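Acyl-homoserine-lactone synthase (PDB 6WNS) catalyses, as a CoA-dependent acyl-homoserine-lactone synthase, the formation of acyl-homoserine lactone signals used in bacterial quorum sensing, probably by acyl transfer from an acyl-coenzyme A. Local coordinates at residues A[54-59]-A[134-139]; A[69-74]-A[127-132]. One frame throughout, in Å; residues are numbered along the deposited sequence.

Contact 1. Residues A[54-59]-A[134-139]; sequences HALYVL and QSLGIR
Leu136 meets Leu56 where the chain has just left helix 121-135, whose last turn supplies Gln134 and Ser135. Gln134 contributes to the turn through its backbone: its O accepts a bond from Gly137 N at 3.0 Å. Ser135 stays on the helix end, its OG hydrogen-bonded to Thr132 O one turn back. Leu136 then sends its branch to the sheet. Both leucines carry CG anti to the carbonyl carbon, chi1 -69° in Leu136 and -44° in Leu56, and they extend toward each other tip to tip, Leu136 CD1 lying 3.9 Å from Leu56 CD1. Flexible, branched ends suit this place, because the backbones are well separated, with Leu56 CA and Leu136 CA 10.9 Å apart, and the gap is bridged by methyl groups alone. Leu136 also touches Leu6 on the edge strand 4-7, so it spans two neighbouring strands of the mixed sheet of this acetyltransferase-like fold, against which the helix packs. Gly137 ends the helix in a Schellman motif; its positive phi of 73° is readily adopted by a residue without CB and swings the chain round toward strand 140-146. Ile138 follows, turned back to the sheet and buried. Its CD1 makes a looser apolar approach to Leu56 CD1, at 4.5 Å, so one methyl of Leu56, CD1, serves both hydrophobic residues that flank the glycine. Arg139 leads into the next strand, its backbone hydrogen-bonded to Glu99.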
loop_
_atom_site.group_PDB
_atom_site.type_symbol
_atom_site.label_atom_id
_atom_site.label_comp_id
_atom_site.label_asym_id
_atom_site.label_seq_id
_atom_site.Cartn_x
_atom_site.Cartn_y
_atom_site.Cartn_z
ATOM N N HIS A 54 -7.869 12.174 -4.317
ATOM C CA HIS A 54 -7.478 11.122 -5.284
ATOM C C HIS A 54 -6.958 9.867 -4.617
ATOM O O HIS A 54 -6.867 8.813 -5.292
ATOM C CB HIS A 54 -6.424 11.651 -6.244
ATOM C CG HIS A 54 -6.911 12.762 -7.093
ATOM N ND1 HIS A 54 -7.888 12.569 -8.041
ATOM C CD2 HIS A 54 -6.618 14.086 -7.085
ATOM C CE1 HIS A 54 -8.198 13.734 -8.571
ATOM N NE2 HIS A 54 -7.419 14.679 -8.004
ATOM N N ALA A 55 -6.711 9.891 -3.308
ATOM C CA ALA A 55 -6.202 8.710 -2.596
ATOM C C ALA A 55 -7.293 7.665 -2.424
ATOM O O ALA A 55 -8.469 8.019 -2.163
ATOM C CB ALA A 55 -5.565 9.079 -1.270
ATOM N N LEU A 56 -6.855 6.396 -2.496
ATOM C CA LEU A 56 -7.603 5.211 -2.076
ATOM C C LEU A 56 -6.942 4.577 -0.861
ATOM O O LEU A 56 -5.757 4.360 -0.893
ATOM C CB LEU A 56 -7.630 4.205 -3.230
ATOM C CG LEU A 56 -7.929 4.788 -4.613
ATOM C CD1 LEU A 56 -7.870 3.635 -5.612
ATOM C CD2 LEU A 56 -9.284 5.441 -4.659
ATOM N N TYR A 57 -7.742 4.240 0.143
ATOM C CA TYR A 57 -7.289 3.579 1.391
ATOM C C TYR A 57 -7.867 2.167 1.404
ATOM O O TYR A 57 -9.088 1.923 1.384
ATOM C CB TYR A 57 -7.668 4.420 2.602
ATOM C CG TYR A 57 -7.122 5.813 2.497
ATOM C CD1 TYR A 57 -5.796 6.065 2.807
ATOM C CD2 TYR A 57 -7.897 6.849 2.010
ATOM C CE1 TYR A 57 -5.256 7.348 2.682
ATOM C CE2 TYR A 57 -7.364 8.113 1.814
ATOM C CZ TYR A 57 -6.038 8.366 2.160
ATOM O OH TYR A 57 -5.498 9.604 2.065
ATOM N N VAL A 58 -6.954 1.221 1.411
ATOM C CA VAL A 58 -7.280 -0.215 1.525
ATOM C C VAL A 58 -6.995 -0.688 2.938
ATOM O O VAL A 58 -5.820 -0.940 3.267
ATOM C CB VAL A 58 -6.472 -1.034 0.533
ATOM C CG1 VAL A 58 -7.014 -2.453 0.531
ATOM C CG2 VAL A 58 -6.542 -0.408 -0.860
ATOM N N LEU A 59 -8.039 -0.755 3.751
ATOM C CA LEU A 59 -7.901 -0.951 5.203
ATOM C C LEU A 59 -8.439 -2.319 5.615
ATOM O O LEU A 59 -9.609 -2.658 5.287
ATOM C CB LEU A 59 -8.630 0.186 5.881
ATOM C CG LEU A 59 -8.080 1.576 5.486
ATOM C CD1 LEU A 59 -8.790 2.595 6.294
ATOM C CD2 LEU A 59 -6.552 1.629 5.692
ATOM N N GLN A 134 -7.864 -5.233 -8.776
ATOM C CA GLN A 134 -8.593 -6.058 -9.771
ATOM C C GLN A 134 -9.951 -5.418 -10.004
ATOM O O GLN A 134 -10.276 -5.087 -11.152
ATOM C CB GLN A 134 -8.818 -7.475 -9.242
ATOM C CG GLN A 134 -9.516 -8.403 -10.255
ATOM C CD GLN A 134 -8.520 -9.415 -10.926
ATOM O OE1 GLN A 134 -8.456 -10.573 -10.495
ATOM N NE2 GLN A 134 -7.950 -8.984 -12.125
ATOM N N SER A 135 -10.702 -5.273 -8.919
ATOM C CA SER A 135 -12.099 -4.795 -8.931
ATOM C C SER A 135 -12.167 -3.426 -9.612
ATOM O O SER A 135 -13.189 -3.174 -10.199
ATOM C CB SER A 135 -12.704 -4.764 -7.559
ATOM O OG SER A 135 -12.220 -3.663 -6.797
ATOM N N LEU A 136 -11.124 -2.592 -9.582
ATOM C CA LEU A 136 -11.196 -1.197 -10.119
ATOM C C LEU A 136 -10.632 -1.062 -11.565
ATOM O O LEU A 136 -10.491 0.149 -12.043
ATOM C CB LEU A 136 -10.426 -0.296 -9.141
ATOM C CG LEU A 136 -11.075 -0.106 -7.766
ATOM C CD1 LEU A 136 -10.193 0.755 -6.859
ATOM C CD2 LEU A 136 -12.467 0.504 -7.863
ATOM N N GLY A 137 -10.103 -2.214 -12.092
ATOM C CA GLY A 137 -9.419 -2.264 -13.406
ATOM C C GLY A 137 -8.034 -1.627 -13.389
ATOM O O GLY A 137 -7.470 -1.206 -14.483
ATOM N N ILE A 138 -7.473 -1.530 -12.168
ATOM C CA ILE A 138 -6.027 -1.231 -12.012
ATOM C C ILE A 138 -5.334 -2.537 -12.408
ATOM O O ILE A 138 -5.817 -3.593 -11.916
ATOM C CB ILE A 138 -5.729 -0.877 -10.548
ATOM C CG1 ILE A 138 -6.732 0.200 -10.126
ATOM C CG2 ILE A 138 -4.244 -0.546 -10.366
ATOM C CD1 ILE A 138 -6.456 0.959 -8.913
ATOM N N ARG A 139 -4.466 -2.443 -13.424
ATOM C CA ARG A 139 -3.850 -3.641 -14.081
ATOM C C ARG A 139 -2.434 -3.820 -13.518
ATOM O O ARG A 139 -1.923 -5.024 -13.376
ATOM C CB ARG A 139 -3.843 -3.446 -15.592
ATOM C CG ARG A 139 -5.202 -3.051 -16.135
ATOM C CD ARG A 139 -5.996 -4.254 -16.591
ATOM N NE ARG A 139 -5.396 -4.958 -17.720
ATOM C CZ ARG A 139 -5.515 -4.599 -18.999
ATOM N NH1 ARG A 139 -6.176 -3.503 -19.329
ATOM N NH2 ARG A 139 -4.926 -5.310 -19.941
#

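Contact 2. Residues A[69-74]-A[127-132]; sequences GGSRLV and CGLLET
This is a buried helix-on-sheet contact near the centre of the chain, in which helix 121-135 lies against strand 69-75 of the mixed sheet in an acetyltransferase-like fold. No hydrogen bond joins the two segments; the join is made by Leu129 fitting against Ser71 and Leu73, alternate residues whose side chains leave the strand on the helix side. Arg72 between them points away, to the other side of the sheet, where its guanidinium forms salt bridges with Asp48 and Asp51 and hydrogen-bonds Thr104. Leu129 does the touching with one methyl, CD1. With CG anti to the backbone N (chi1 -175°), its branch reaches nearer the sheet than the direction of its CB suggests. The side chains of Leu73 and Leu129 cross obliquely, and CD1 of Leu129 settles over the fork of Leu73, 3.9 Å from Leu73 CD1 and 4.0 Å from Leu73 CG. The same methyl, Leu129 CD1, lies 3.8 Å from Ser71 OG and 4.1 Å from Ser71 CB. Serine is compact enough for the leucine tip to come close to the strand, with Ser71 CA and Leu129 CA 7.4 Å apart, but its hydroxyl has no polar partner in the model. Trp103, on the next strand 100-108, also touches both Ser71 and Leu129. On the helix, Thr132 turns its CB toward the sheet and touches Val58 of strand 56-60. Its OG1 sits unusually close to Gly128 O, at 2.5 Å, so the details of that bond are doubtful. The regular helical bond to the same carbonyl is sound, Thr132 N donating to Gly128 O at 2.8 Å.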
loop_
_atom_site.group_PDB
_atom_site.type_symbol
_atom_site.label_atom_id
_atom_site.label_comp_id
_atom_site.label_asym_id
_atom_site.label_seq_id
_atom_site.Cartn_x
_atom_site.Cartn_y
_atom_site.Cartn_z
ATOM N N GLY A 69 -4.361 -3.475 9.664
ATOM C CA GLY A 69 -3.314 -3.227 8.659
ATOM C C GLY A 69 -3.851 -2.467 7.477
ATOM O O GLY A 69 -5.072 -2.164 7.445
ATOM N N GLY A 70 -2.998 -2.141 6.513
ATOM C CA GLY A 70 -3.562 -1.450 5.346
ATOM C C GLY A 70 -2.553 -1.010 4.342
ATOM O O GLY A 70 -1.410 -1.475 4.401
ATOM N N SER A 71 -3.031 -0.187 3.398
ATOM C CA SER A 71 -2.206 0.367 2.311
ATOM C C SER A 71 -2.955 1.506 1.655
ATOM O O SER A 71 -4.140 1.674 1.938
ATOM C CB SER A 71 -1.779 -0.734 1.357
ATOM O OG SER A 71 -2.659 -1.805 1.449
ATOM N N ARG A 72 -2.254 2.230 0.814
ATOM C CA ARG A 72 -2.769 3.404 0.094
ATOM C C ARG A 72 -2.387 3.261 -1.367
ATOM O O ARG A 72 -1.325 2.690 -1.665
ATOM C CB ARG A 72 -2.184 4.696 0.627
ATOM C CG ARG A 72 -2.682 5.961 -0.027
ATOM C CD ARG A 72 -2.039 7.153 0.676
ATOM N NE ARG A 72 -0.576 7.268 0.577
ATOM C CZ ARG A 72 0.079 8.351 0.913
ATOM N NH1 ARG A 72 -0.612 9.374 1.419
ATOM N NH2 ARG A 72 1.402 8.447 0.743
ATOM N N LEU A 73 -3.337 3.600 -2.205
ATOM C CA LEU A 73 -3.125 3.669 -3.668
ATOM C C LEU A 73 -3.418 5.092 -4.115
ATOM O O LEU A 73 -4.524 5.665 -3.762
ATOM C CB LEU A 73 -4.070 2.688 -4.338
ATOM C CG LEU A 73 -3.696 1.221 -4.221
ATOM C CD1 LEU A 73 -4.811 0.347 -4.758
ATOM C CD2 LEU A 73 -2.384 0.923 -4.931
ATOM N N VAL A 74 -2.561 5.568 -5.007
ATOM C CA VAL A 74 -2.699 6.878 -5.686
ATOM C C VAL A 74 -2.598 6.706 -7.200
ATOM O O VAL A 74 -1.694 6.026 -7.680
ATOM C CB VAL A 74 -1.594 7.781 -5.135
ATOM C CG1 VAL A 74 -1.576 9.144 -5.785
ATOM C CG2 VAL A 74 -1.745 7.942 -3.632
ATOM N N CYS A 127 -3.211 -9.740 -0.242
ATOM C CA CYS A 127 -4.299 -10.288 -1.095
ATOM C C CYS A 127 -5.381 -9.221 -1.364
ATOM O O CYS A 127 -5.870 -9.157 -2.495
ATOM C CB CYS A 127 -4.907 -11.510 -0.441
ATOM S SG CYS A 127 -5.683 -12.520 -1.712
ATOM N N GLY A 128 -5.708 -8.381 -0.370
ATOM C CA GLY A 128 -6.841 -7.439 -0.427
ATOM C C GLY A 128 -6.510 -6.295 -1.357
ATOM O O GLY A 128 -7.430 -5.766 -2.044
ATOM N N LEU A 129 -5.220 -5.947 -1.372
ATOM C CA LEU A 129 -4.640 -4.915 -2.268
ATOM C C LEU A 129 -4.866 -5.387 -3.709
ATOM O O LEU A 129 -5.417 -4.600 -4.469
ATOM C CB LEU A 129 -3.151 -4.699 -1.990
ATOM C CG LEU A 129 -2.521 -3.567 -2.806
ATOM C CD1 LEU A 129 -3.008 -2.183 -2.320
ATOM C CD2 LEU A 129 -0.994 -3.649 -2.797
ATOM N N LEU A 130 -4.470 -6.617 -4.051
ATOM C CA LEU A 130 -4.581 -7.133 -5.449
ATOM C C LEU A 130 -6.050 -7.230 -5.838
ATOM O O LEU A 130 -6.393 -6.864 -6.974
ATOM C CB LEU A 130 -3.946 -8.511 -5.572
ATOM C CG LEU A 130 -2.451 -8.550 -5.308
ATOM C CD1 LEU A 130 -1.947 -9.979 -5.349
ATOM C CD2 LEU A 130 -1.720 -7.664 -6.301
ATOM N N GLU A 131 -6.879 -7.696 -4.911
ATOM C CA GLU A 131 -8.327 -7.883 -5.159
ATOM C C GLU A 131 -8.991 -6.520 -5.381
ATOM O O GLU A 131 -9.857 -6.393 -6.265
ATOM C CB GLU A 131 -8.946 -8.692 -4.022
ATOM C CG GLU A 131 -8.665 -10.169 -4.176
ATOM C CD GLU A 131 -9.448 -11.070 -3.197
ATOM O OE1 GLU A 131 -8.835 -11.947 -2.614
ATOM O OE2 GLU A 131 -10.686 -10.930 -3.086
ATOM N N THR A 132 -8.648 -5.523 -4.591
ATOM C CA THR A 132 -9.215 -4.165 -4.750
ATOM C C THR A 132 -8.752 -3.608 -6.090
ATOM O O THR A 132 -9.657 -3.062 -6.851
ATOM C CB THR A 132 -8.846 -3.300 -3.561
ATOM O OG1 THR A 132 -9.242 -4.059 -2.414
ATOM C CG2 THR A 132 -9.500 -1.937 -3.609
#

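Overall arrangement
From the N terminus, the chain passes through strand 4-7 and helix 16-31, then reaches residues 54-59, which lead into strand 56-60 and open contact 1, and turns back antiparallel into strand 69-75, the start of contact 2. It next runs through strand 100-108 to helix 121-135. Residues 127-132 there close the inner loop, contact 2, and residues 134-139 close the outer one, so contact 2 is nested inside contact 1. Their centres lie about 7 Å apart. Probable backbone hydrogen bonds from Leu56 N to Leu73 O and from Ser71 N to Val58 O join the two strands. Helix 121-135 packs on strand 69-75, and the loop after it on neighbouring strand 56-60.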